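CARDB domain-containing protein (Pyrococcus furiosus, PDB 3IDU) is of unknown function, but its CARDB domain, the piece described here, binds two manganese ions at one end of a beta sandwich. Local coordinates at residues 18-24 with 37-43; 25-31 with 114-119; 52-57 with 93-99. All coordinates share one frame; numbering follows the deposited sequence.

Contact 1: residues 18-24 with 37-43. With MN (manganese (II) ion), chain C.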
loop_
_atom_site.group_PDB
_atom_site.type_symbol
_atom_site.label_atom_id
_atom_site.label_comp_id
_atom_site.label_asym_id
_atom_site.label_seq_id
_atom_site.Cartn_x
_atom_site.Cartn_y
_atom_site.Cartn_z
ATOM N N ASP A 18 5.669 -12.798 1.178
ATOM C CA ASP A 18 6.206 -11.666 0.431
ATOM C C ASP A 18 5.130 -10.611 0.366
ATOM O O ASP A 18 4.180 -10.705 -0.408
ATOM C CB ASP A 18 6.661 -12.003 -0.993
ATOM C CG ASP A 18 7.337 -10.805 -1.665
ATOM O OD1 ASP A 18 7.527 -9.786 -0.968
ATOM O OD2 ASP A 18 7.683 -10.865 -2.865
ATOM N N LEU A 19 5.296 -9.608 1.206
ATOM C CA LEU A 19 4.357 -8.516 1.294
ATOM C C LEU A 19 4.612 -7.470 0.229
ATOM O O LEU A 19 5.754 -7.134 -0.063
ATOM C CB LEU A 19 4.476 -7.882 2.673
ATOM C CG LEU A 19 4.176 -8.843 3.819
ATOM C CD1 LEU A 19 4.693 -8.276 5.133
ATOM C CD2 LEU A 19 2.673 -9.078 3.887
ATOM N N THR A 20 3.537 -6.949 -0.348
ATOM C CA THR A 20 3.654 -5.916 -1.361
ATOM C C THR A 20 2.487 -4.949 -1.197
ATOM O O THR A 20 1.463 -5.299 -0.610
ATOM C CB THR A 20 3.623 -6.509 -2.784
ATOM O OG1 THR A 20 4.115 -5.533 -3.713
ATOM C CG2 THR A 20 2.207 -6.886 -3.168
ATOM N N VAL A 21 2.642 -3.737 -1.713
ATOM C CA VAL A 21 1.589 -2.733 -1.620
ATOM C C VAL A 21 1.453 -1.939 -2.912
ATOM O O VAL A 21 2.426 -1.733 -3.640
ATOM C CB VAL A 21 1.851 -1.728 -0.477
ATOM C CG1 VAL A 21 1.707 -2.407 0.866
ATOM C CG2 VAL A 21 3.239 -1.122 -0.628
ATOM N N GLU A 22 0.230 -1.491 -3.181
ATOM C CA GLU A 22 -0.067 -0.701 -4.367
ATOM C C GLU A 22 -1.195 0.255 -3.996
ATOM O O GLU A 22 -2.105 -0.110 -3.251
ATOM C CB GLU A 22 -0.525 -1.600 -5.517
ATOM C CG GLU A 22 -0.229 -1.032 -6.896
ATOM C CD GLU A 22 -1.069 -1.671 -7.990
ATOM O OE1 GLU A 22 -1.328 -2.887 -7.912
ATOM O OE2 GLU A 22 -1.460 -0.954 -8.931
ATOM N N ILE A 23 -1.131 1.477 -4.512
ATOM C CA ILE A 23 -2.154 2.483 -4.238
ATOM C C ILE A 23 -2.986 2.696 -5.497
ATOM O O ILE A 23 -2.446 2.720 -6.600
ATOM C CB ILE A 23 -1.521 3.835 -3.869
ATOM C CG1 ILE A 23 -0.694 3.700 -2.589
ATOM C CG2 ILE A 23 -2.610 4.891 -3.723
ATOM C CD1 ILE A 23 0.362 4.778 -2.443
ATOM N N LYS A 24 -4.297 2.839 -5.333
ATOM C CA LYS A 24 -5.179 3.083 -6.470
ATOM C C LYS A 24 -6.185 4.171 -6.126
ATOM O O LYS A 24 -6.737 4.193 -5.027
ATOM C CB LYS A 24 -5.919 1.806 -6.876
ATOM C CG LYS A 24 -5.012 0.716 -7.404
ATOM C CD LYS A 24 -5.797 -0.364 -8.122
ATOM C CE LYS A 24 -4.864 -1.450 -8.631
ATOM N NZ LYS A 24 -5.587 -2.461 -9.443
ATOM N N TYR A 37 -9.332 6.549 -1.891
ATOM C CA TYR A 37 -8.201 5.775 -2.392
ATOM C C TYR A 37 -8.217 4.369 -1.830
ATOM O O TYR A 37 -8.863 4.104 -0.820
ATOM C CB TYR A 37 -6.874 6.443 -2.024
ATOM C CG TYR A 37 -6.617 7.740 -2.750
ATOM C CD1 TYR A 37 -7.170 8.939 -2.301
ATOM C CD2 TYR A 37 -5.844 7.763 -3.909
ATOM C CE1 TYR A 37 -6.956 10.133 -2.994
ATOM C CE2 TYR A 37 -5.626 8.946 -4.607
ATOM C CZ TYR A 37 -6.185 10.125 -4.147
ATOM O OH TYR A 37 -5.979 11.291 -4.848
ATOM N N GLU A 38 -7.508 3.464 -2.493
ATOM C CA GLU A 38 -7.440 2.090 -2.028
ATOM C C GLU A 38 -5.997 1.630 -1.947
ATOM O O GLU A 38 -5.195 1.889 -2.845
ATOM C CB GLU A 38 -8.206 1.153 -2.967
ATOM C CG GLU A 38 -9.651 1.552 -3.219
ATOM C CD GLU A 38 -10.407 0.505 -4.012
ATOM O OE1 GLU A 38 -9.875 0.041 -5.043
ATOM O OE2 GLU A 38 -11.536 0.153 -3.611
ATOM N N VAL A 39 -5.671 0.958 -0.851
ATOM C CA VAL A 39 -4.335 0.423 -0.669
ATOM C C VAL A 39 -4.491 -1.086 -0.810
ATOM O O VAL A 39 -5.187 -1.718 -0.019
ATOM C CB VAL A 39 -3.771 0.763 0.725
ATOM C CG1 VAL A 39 -2.396 0.132 0.889
ATOM C CG2 VAL A 39 -3.675 2.284 0.893
ATOM N N HIS A 40 -3.875 -1.649 -1.845
ATOM C CA HIS A 40 -3.937 -3.084 -2.092
ATOM C C HIS A 40 -2.701 -3.747 -1.491
ATOM O O HIS A 40 -1.590 -3.558 -1.982
ATOM C CB HIS A 40 -3.996 -3.362 -3.599
ATOM C CG HIS A 40 -5.267 -2.908 -4.247
ATOM N ND1 HIS A 40 -6.109 -3.769 -4.917
ATOM C CD2 HIS A 40 -5.858 -1.690 -4.297
ATOM C CE1 HIS A 40 -7.165 -3.101 -5.349
ATOM N NE2 HIS A 40 -7.037 -1.838 -4.986
ATOM N N VAL A 41 -2.899 -4.510 -0.420
ATOM C CA VAL A 41 -1.791 -5.194 0.245
ATOM C C VAL A 41 -1.910 -6.683 -0.055
ATOM O O VAL A 41 -2.970 -7.284 0.136
ATOM C CB VAL A 41 -1.813 -4.933 1.777
ATOM C CG1 VAL A 41 -3.070 -5.527 2.396
ATOM C CG2 VAL A 41 -0.564 -5.506 2.429
ATOM N N LYS A 42 -0.825 -7.282 -0.541
ATOM C CA LYS A 42 -0.856 -8.694 -0.889
ATOM C C LYS A 42 0.296 -9.482 -0.291
ATOM O O LYS A 42 1.343 -8.924 0.036
ATOM C CB LYS A 42 -0.815 -8.843 -2.414
ATOM C CG LYS A 42 -1.728 -7.861 -3.138
ATOM C CD LYS A 42 -1.490 -7.820 -4.639
ATOM C CE LYS A 42 -2.075 -9.034 -5.341
ATOM N NZ LYS A 42 -2.047 -8.875 -6.832
ATOM N N ASN A 43 0.078 -10.782 -0.133
ATOM C CA ASN A 43 1.112 -11.682 0.349
ATOM C C ASN A 43 1.280 -12.649 -0.808
ATOM O O ASN A 43 0.441 -13.520 -1.019
ATOM C CB ASN A 43 0.674 -12.457 1.591
ATOM C CG ASN A 43 1.738 -13.436 2.060
ATOM O OD1 ASN A 43 2.837 -13.491 1.502
ATOM N ND2 ASN A 43 1.420 -14.207 3.097
HETATM MN MN MN C . 7.926 -7.683 -0.013
#
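The imidazole of His-40 carries the aliphatic chain of Lys-24 over one face, with CE above the ring centre. CD makes an off-centre CH-pi contact, 4.1 Å from the centroid of the His-40 ring. At the ring edge lies the backbone O of Glu-38, and NE2 gives a weak hydrogen bond to Glu-38 OE1, while ND1 looks outside these strands to Glu-75. Lys-24 reaches the ring because CG swings beside its backbone N (chi1 -65°) and the chain runs out extended, crossing the histidine at about a right angle. Farther along this face, Thr-20 and Lys-42 lie side by side, Thr-20 CG2 3.7 Å from Lys-42 CB. Along the other face Val-21 CG1 meets Val-41 CG2 at 4.1 Å, and Ile-23 and Val-39 face strands 88-96 and 49-58. Thr-20 with Lys-42, Glu-22 with His-40 and Lys-24 with Glu-38 are antiparallel hydrogen-bonded pairs; His-40 N to Glu-22 O is 2.7 Å, but the return bond, Glu-22 N to His-40 O, is weak. Beyond Thr-20 and Lys-42, at the metal end, Asn-43 OD1 accepts from Asp-18 N at 2.9 Å, nearly straight at 169°, while its ND2 gives to Ile-47 O. Here Asp-18 OD1 (2.3 Å) and Leu-19 O (2.2 Å) bind manganese. Glu-104, Asn-106, Asn-109 and Asn-110 complete this site, at the end of an antiparallel strand pair in a CARDB beta sandwich.

Contact 2: residues 25-31 with 114-119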
loop_
_atom_site.group_PDB
_atom_site.type_symbol
_atom_site.label_atom_id
_atom_site.label_comp_id
_atom_site.label_asym_id
_atom_site.label_seq_id
_atom_site.Cartn_x
_atom_site.Cartn_y
_atom_site.Cartn_z
ATOM N N GLY A 25 -6.415 5.079 -7.066
ATOM C CA GLY A 25 -7.356 6.159 -6.835
ATOM C C GLY A 25 -7.137 7.293 -7.820
ATOM O O GLY A 25 -6.287 7.180 -8.697
ATOM N N PRO A 26 -7.882 8.404 -7.699
ATOM C CA PRO A 26 -7.723 9.536 -8.619
ATOM C C PRO A 26 -6.350 10.194 -8.548
ATOM O O PRO A 26 -5.842 10.484 -7.465
ATOM C CB PRO A 26 -8.843 10.480 -8.193
ATOM C CG PRO A 26 -8.939 10.229 -6.721
ATOM C CD PRO A 26 -8.872 8.715 -6.653
ATOM N N ASP A 27 -5.755 10.421 -9.714
ATOM C CA ASP A 27 -4.447 11.053 -9.798
ATOM C C ASP A 27 -4.609 12.569 -9.876
ATOM O O ASP A 27 -3.629 13.316 -9.901
ATOM C CB ASP A 27 -3.684 10.534 -11.021
ATOM C CG ASP A 27 -4.454 10.715 -12.318
ATOM O OD1 ASP A 27 -5.607 10.242 -12.401
ATOM O OD2 ASP A 27 -3.904 11.327 -13.258
ATOM N N VAL A 28 -5.862 13.011 -9.910
ATOM C CA VAL A 28 -6.186 14.430 -9.970
ATOM C C VAL A 28 -7.436 14.677 -9.136
ATOM O O VAL A 28 -8.485 14.089 -9.392
ATOM C CB VAL A 28 -6.458 14.884 -11.419
ATOM C CG1 VAL A 28 -6.762 16.372 -11.444
ATOM C CG2 VAL A 28 -5.255 14.572 -12.296
ATOM N N VAL A 29 -7.315 15.542 -8.133
ATOM C CA VAL A 29 -8.440 15.858 -7.260
ATOM C C VAL A 29 -8.596 17.362 -7.064
ATOM O O VAL A 29 -7.640 18.121 -7.223
ATOM C CB VAL A 29 -8.271 15.197 -5.873
ATOM C CG1 VAL A 29 -8.295 13.684 -6.009
ATOM C CG2 VAL A 29 -6.969 15.652 -5.240
ATOM N N GLY A 30 -9.809 17.784 -6.717
ATOM C CA GLY A 30 -10.070 19.197 -6.502
ATOM C C GLY A 30 -10.043 19.579 -5.034
ATOM O O GLY A 30 -10.480 18.813 -4.174
ATOM N N VAL A 31 -9.534 20.772 -4.744
ATOM C CA VAL A 31 -9.451 21.248 -3.370
ATOM C C VAL A 31 -10.798 21.135 -2.653
ATOM O O VAL A 31 -11.852 21.406 -3.231
ATOM C CB VAL A 31 -8.968 22.717 -3.322
ATOM C CG1 VAL A 31 -9.943 23.614 -4.073
ATOM C CG2 VAL A 31 -8.827 23.172 -1.878
ATOM N N PHE A 114 2.530 7.080 -5.288
ATOM C CA PHE A 114 1.422 7.520 -6.118
ATOM C C PHE A 114 1.317 9.036 -6.023
ATOM O O PHE A 114 1.179 9.596 -4.934
ATOM C CB PHE A 114 0.131 6.850 -5.636
ATOM C CG PHE A 114 -1.012 6.955 -6.601
ATOM C CD1 PHE A 114 -1.736 8.136 -6.719
ATOM C CD2 PHE A 114 -1.354 5.872 -7.407
ATOM C CE1 PHE A 114 -2.788 8.242 -7.626
ATOM C CE2 PHE A 114 -2.405 5.966 -8.319
ATOM C CZ PHE A 114 -3.123 7.155 -8.430
ATOM N N ASP A 115 1.395 9.696 -7.172
ATOM C CA ASP A 115 1.326 11.148 -7.240
ATOM C C ASP A 115 -0.087 11.649 -7.536
ATOM O O ASP A 115 -0.772 11.131 -8.420
ATOM C CB ASP A 115 2.314 11.640 -8.298
ATOM C CG ASP A 115 3.756 11.359 -7.912
ATOM O OD1 ASP A 115 4.534 10.882 -8.766
ATOM O OD2 ASP A 115 4.117 11.616 -6.741
ATOM N N VAL A 116 -0.514 12.661 -6.786
ATOM C CA VAL A 116 -1.844 13.238 -6.947
ATOM C C VAL A 116 -1.767 14.747 -7.142
ATOM O O VAL A 116 -1.095 15.446 -6.384
ATOM C CB VAL A 116 -2.729 12.951 -5.712
ATOM C CG1 VAL A 116 -4.092 13.607 -5.884
ATOM C CG2 VAL A 116 -2.885 11.451 -5.523
ATOM N N SER A 117 -2.460 15.248 -8.157
ATOM C CA SER A 117 -2.462 16.678 -8.429
ATOM C C SER A 117 -3.751 17.326 -7.933
ATOM O O SER A 117 -4.827 17.087 -8.485
ATOM C CB SER A 117 -2.300 16.930 -9.928
ATOM O OG SER A 117 -2.246 18.319 -10.203
ATOM N N VAL A 118 -3.638 18.138 -6.886
ATOM C CA VAL A 118 -4.792 18.829 -6.320
ATOM C C VAL A 118 -4.942 20.193 -6.985
ATOM O O VAL A 118 -4.016 21.002 -6.970
ATOM C CB VAL A 118 -4.641 19.033 -4.795
ATOM C CG1 VAL A 118 -5.869 19.743 -4.239
ATOM C CG2 VAL A 118 -4.451 17.690 -4.108
ATOM N N VAL A 119 -6.109 20.441 -7.568
ATOM C CA VAL A 119 -6.364 21.705 -8.249
ATOM C C VAL A 119 -7.615 22.393 -7.711
ATOM O O VAL A 119 -8.699 21.811 -7.698
ATOM C CB VAL A 119 -6.534 21.485 -9.763
ATOM C CG1 VAL A 119 -6.607 22.823 -10.480
ATOM C CG2 VAL A 119 -5.379 20.650 -10.295
#
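With chi1 at -64°, Val-29 sets its CG2 between its own backbone N and carbonyl carbon, which brings this methyl against both Val-116 and Val-118. Val-116 CG1, turned anti to its N, meets it at 3.6 Å and at about a right angle; Val-118 CG2 comes obliquely to 3.4 Å of Val-29 CG2, a close methyl-methyl approach, shorter than carbons normally allow. Phe-114 (chi1 -166°) throws its ring toward the other segment, and CZ stops 3.2 Å from Gly-25 O, while Pro-26 O and Asp-27 CA lie near the ring plane at its edge. Strand 28-29 is the short parallel edge strand of the five-stranded sheet in this beta sandwich, paired with the C-terminal strand 111-118. The parallel bonding alternates in the usual way: Ser-117 N gives to Asp-27 O, Val-29 N to Ser-117 O at 2.9 Å, and Val-119 N to Val-29 O at 2.8 Å. A longer bond, Val-31 N to Val-119 O at 3.2 Å, approaches from well above the carbonyl plane, 63° out of it. Just ahead of Pro-26, the backbone of Gly-25 takes a conformation open to glycine, in which a beta carbon would press on the preceding carbonyl.

Contact 3: residues 52-57 with 93-99. With MN (manganese (II) ion), chain D.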
loop_
_atom_site.group_PDB
_atom_site.type_symbol
_atom_site.label_atom_id
_atom_site.label_comp_id
_atom_site.label_asym_id
_atom_site.label_seq_id
_atom_site.Cartn_x
_atom_site.Cartn_y
_atom_site.Cartn_z
ATOM N N THR A 52 1.162 -7.470 10.511
ATOM C CA THR A 52 2.134 -6.541 9.960
ATOM C C THR A 52 1.468 -5.183 9.842
ATOM O O THR A 52 0.240 -5.077 9.774
ATOM C CB THR A 52 2.672 -6.972 8.578
ATOM O OG1 THR A 52 3.785 -6.135 8.225
ATOM C CG2 THR A 52 1.600 -6.835 7.512
ATOM N N LYS A 53 2.283 -4.138 9.835
ATOM C CA LYS A 53 1.756 -2.789 9.757
ATOM C C LYS A 53 1.794 -2.194 8.356
ATOM O O LYS A 53 2.756 -2.374 7.609
ATOM C CB LYS A 53 2.525 -1.883 10.726
ATOM C CG LYS A 53 2.433 -2.319 12.189
ATOM C CD LYS A 53 3.175 -1.360 13.110
ATOM C CE LYS A 53 3.049 -1.768 14.574
ATOM N NZ LYS A 53 3.778 -0.841 15.491
ATOM N N VAL A 54 0.724 -1.492 8.010
ATOM C CA VAL A 54 0.622 -0.820 6.728
ATOM C C VAL A 54 0.466 0.659 7.083
ATOM O O VAL A 54 -0.269 1.011 8.014
ATOM C CB VAL A 54 -0.611 -1.302 5.922
ATOM C CG1 VAL A 54 -0.726 -0.521 4.614
ATOM C CG2 VAL A 54 -0.483 -2.792 5.632
ATOM N N ARG A 55 1.171 1.515 6.356
ATOM C CA ARG A 55 1.124 2.941 6.610
ATOM C C ARG A 55 0.990 3.722 5.314
ATOM O O ARG A 55 1.534 3.333 4.275
ATOM C CB ARG A 55 2.400 3.393 7.342
ATOM C CG ARG A 55 2.679 2.682 8.674
ATOM C CD ARG A 55 3.966 3.204 9.317
ATOM N NE ARG A 55 4.281 2.601 10.617
ATOM C CZ ARG A 55 4.822 1.396 10.788
ATOM N NH1 ARG A 55 5.114 0.636 9.744
ATOM N NH2 ARG A 55 5.094 0.958 12.011
ATOM N N VAL A 56 0.240 4.816 5.379
ATOM C CA VAL A 56 0.059 5.695 4.232
ATOM C C VAL A 56 0.586 7.065 4.642
ATOM O O VAL A 56 0.288 7.562 5.727
ATOM C CB VAL A 56 -1.431 5.802 3.804
ATOM C CG1 VAL A 56 -1.633 7.025 2.910
ATOM C CG2 VAL A 56 -1.833 4.552 3.038
ATOM N N TYR A 57 1.392 7.645 3.762
ATOM C CA TYR A 57 2.007 8.948 3.967
ATOM C C TYR A 57 1.593 9.870 2.836
ATOM O O TYR A 57 1.404 9.428 1.703
ATOM C CB TYR A 57 3.532 8.839 3.919
ATOM C CG TYR A 57 4.165 7.955 4.964
ATOM C CD1 TYR A 57 4.585 8.480 6.183
ATOM C CD2 TYR A 57 4.373 6.597 4.724
ATOM C CE1 TYR A 57 5.200 7.683 7.135
ATOM C CE2 TYR A 57 4.986 5.791 5.675
ATOM C CZ TYR A 57 5.398 6.339 6.877
ATOM O OH TYR A 57 6.003 5.537 7.815
ATOM N N ASN A 93 2.585 7.824 -0.350
ATOM C CA ASN A 93 3.421 6.649 -0.188
ATOM C C ASN A 93 2.676 5.666 0.690
ATOM O O ASN A 93 1.956 6.056 1.605
ATOM C CB ASN A 93 4.763 6.983 0.486
ATOM C CG ASN A 93 5.776 7.588 -0.472
ATOM O OD1 ASN A 93 6.202 8.728 -0.301
ATOM N ND2 ASN A 93 6.171 6.820 -1.482
ATOM N N ALA A 94 2.840 4.383 0.394
ATOM C CA ALA A 94 2.217 3.339 1.185
ATOM C C ALA A 94 3.327 2.345 1.476
ATOM O O ALA A 94 4.127 2.023 0.597
ATOM C CB ALA A 94 1.092 2.676 0.405
ATOM N N THR A 95 3.402 1.880 2.716
ATOM C CA THR A 95 4.436 0.923 3.082
ATOM C C THR A 95 3.856 -0.228 3.882
ATOM O O THR A 95 2.854 -0.073 4.582
ATOM C CB THR A 95 5.537 1.570 3.949
ATOM O OG1 THR A 95 5.011 1.863 5.252
ATOM C CG2 THR A 95 6.029 2.865 3.313
ATOM N N VAL A 96 4.491 -1.386 3.775
ATOM C CA VAL A 96 4.066 -2.545 4.539
ATOM C C VAL A 96 5.333 -3.129 5.163
ATOM O O VAL A 96 6.379 -3.210 4.520
ATOM C CB VAL A 96 3.309 -3.570 3.658
ATOM C CG1 VAL A 96 4.192 -4.057 2.521
ATOM C CG2 VAL A 96 2.836 -4.735 4.516
ATOM N N ASP A 97 5.226 -3.507 6.434
ATOM C CA ASP A 97 6.351 -4.018 7.207
ATOM C C ASP A 97 7.549 -3.090 7.084
ATOM O O ASP A 97 8.670 -3.529 6.831
ATOM C CB ASP A 97 6.772 -5.426 6.784
ATOM C CG ASP A 97 7.815 -6.009 7.725
ATOM O OD1 ASP A 97 7.758 -5.670 8.926
ATOM O OD2 ASP A 97 8.675 -6.803 7.288
ATOM N N GLU A 98 7.310 -1.801 7.272
ATOM C CA GLU A 98 8.379 -0.825 7.171
ATOM C C GLU A 98 9.474 -1.082 8.202
ATOM O O GLU A 98 10.640 -0.777 7.955
ATOM C CB GLU A 98 7.813 0.582 7.349
ATOM C CG GLU A 98 8.653 1.653 6.701
ATOM C CD GLU A 98 8.076 3.034 6.910
ATOM O OE1 GLU A 98 6.843 3.191 6.776
ATOM O OE2 GLU A 98 8.857 3.962 7.197
ATOM N N GLU A 99 9.101 -1.644 9.354
ATOM C CA GLU A 99 10.066 -1.940 10.422
ATOM C C GLU A 99 10.799 -3.247 10.142
ATOM O O GLU A 99 11.647 -3.680 10.922
ATOM C CB GLU A 99 9.356 -2.048 11.774
ATOM C CG GLU A 99 8.152 -2.973 11.761
ATOM C CD GLU A 99 6.857 -2.237 11.461
ATOM O OE1 GLU A 99 6.403 -1.468 12.338
ATOM O OE2 GLU A 99 6.299 -2.420 10.356
HETATM MN MN MN D . 9.938 -7.552 5.568
HETATM O O HOH W 1 5.497 -5.952 10.470
HETATM O O HOH W 2 4.729 -0.185 7.258
HETATM O O HOH W 3 10.021 -5.238 5.284
#
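Glu-98 OE1 is gripped by two hydroxyls, Tyr-57 OH from across the contact and Thr-95 OG1 from its own segment, each at 2.7 Å. The tyrosine comes in on the syn lone pair and the threonine on the anti side, somewhat out of the carboxylate plane. Glu-98 OE1 lies at the edge of the Tyr-57 ring, near its plane, and Thr-95 CG2 packs against that same edge at CE2. Arg-55, extended from CG to NE, carries its guanidinium to Glu-99: NH2 meets OE1 at 2.8 Å in a nearly straight salt bridge (173°), within the guanidinium plane, while NH1 to OE2 is weak. Glu-99 folds back to it by a bend at chi2 (-92°). Water 2 accepts from Glu-98 N and, weakly, from Arg-55 NH1, and donates to Lys-53 O and Thr-95 OG1. The strands are antiparallel neighbours, with hydrogen-bonded pairs Arg-55 with Thr-95 and Tyr-57 with Asn-93; Asp-97 N gives to Lys-53 O as strand 88-96 ends. On the opposite face Val-54 CG2 packs on Val-96 CG2 at 4.0 Å. Just before Glu-98, Asp-97 OD2 binds manganese at 2.3 Å, and water 3, also on the metal, donates to Asp-97 O; Asn-100, Val-102, Glu-104 and Glu-107 complete the site. Asp-97 OD1 takes water 1, shared with Thr-52 OG1, and Thr-101 N. Carboxylates thus pin the two residues after the metal ligand to strand 49-58.

From the N terminus, strand 19-24 turns back through 35-43, and contact 1 closes that first loop. Contact 2 crosses it: in sequence, 25-31 falls between the two strands of contact 1, yet pairs with 114-119 at the end of the chain, so the sequence passes from the three-stranded sheet to the five-stranded one and returns. Tyr-37 joins the two, its hydroxyl hydrogen-bonded to Pro-26 O and packed near Val-116. Contact 3 opens after contact 1 is closed and falls wholly within the long loop of contact 2; its strands face those of contact 1, with Val-21 on Val-96 and Val-39 on Val-56 across the sandwich. Glu-104 serves both manganese ions, linking contacts 1 and 3.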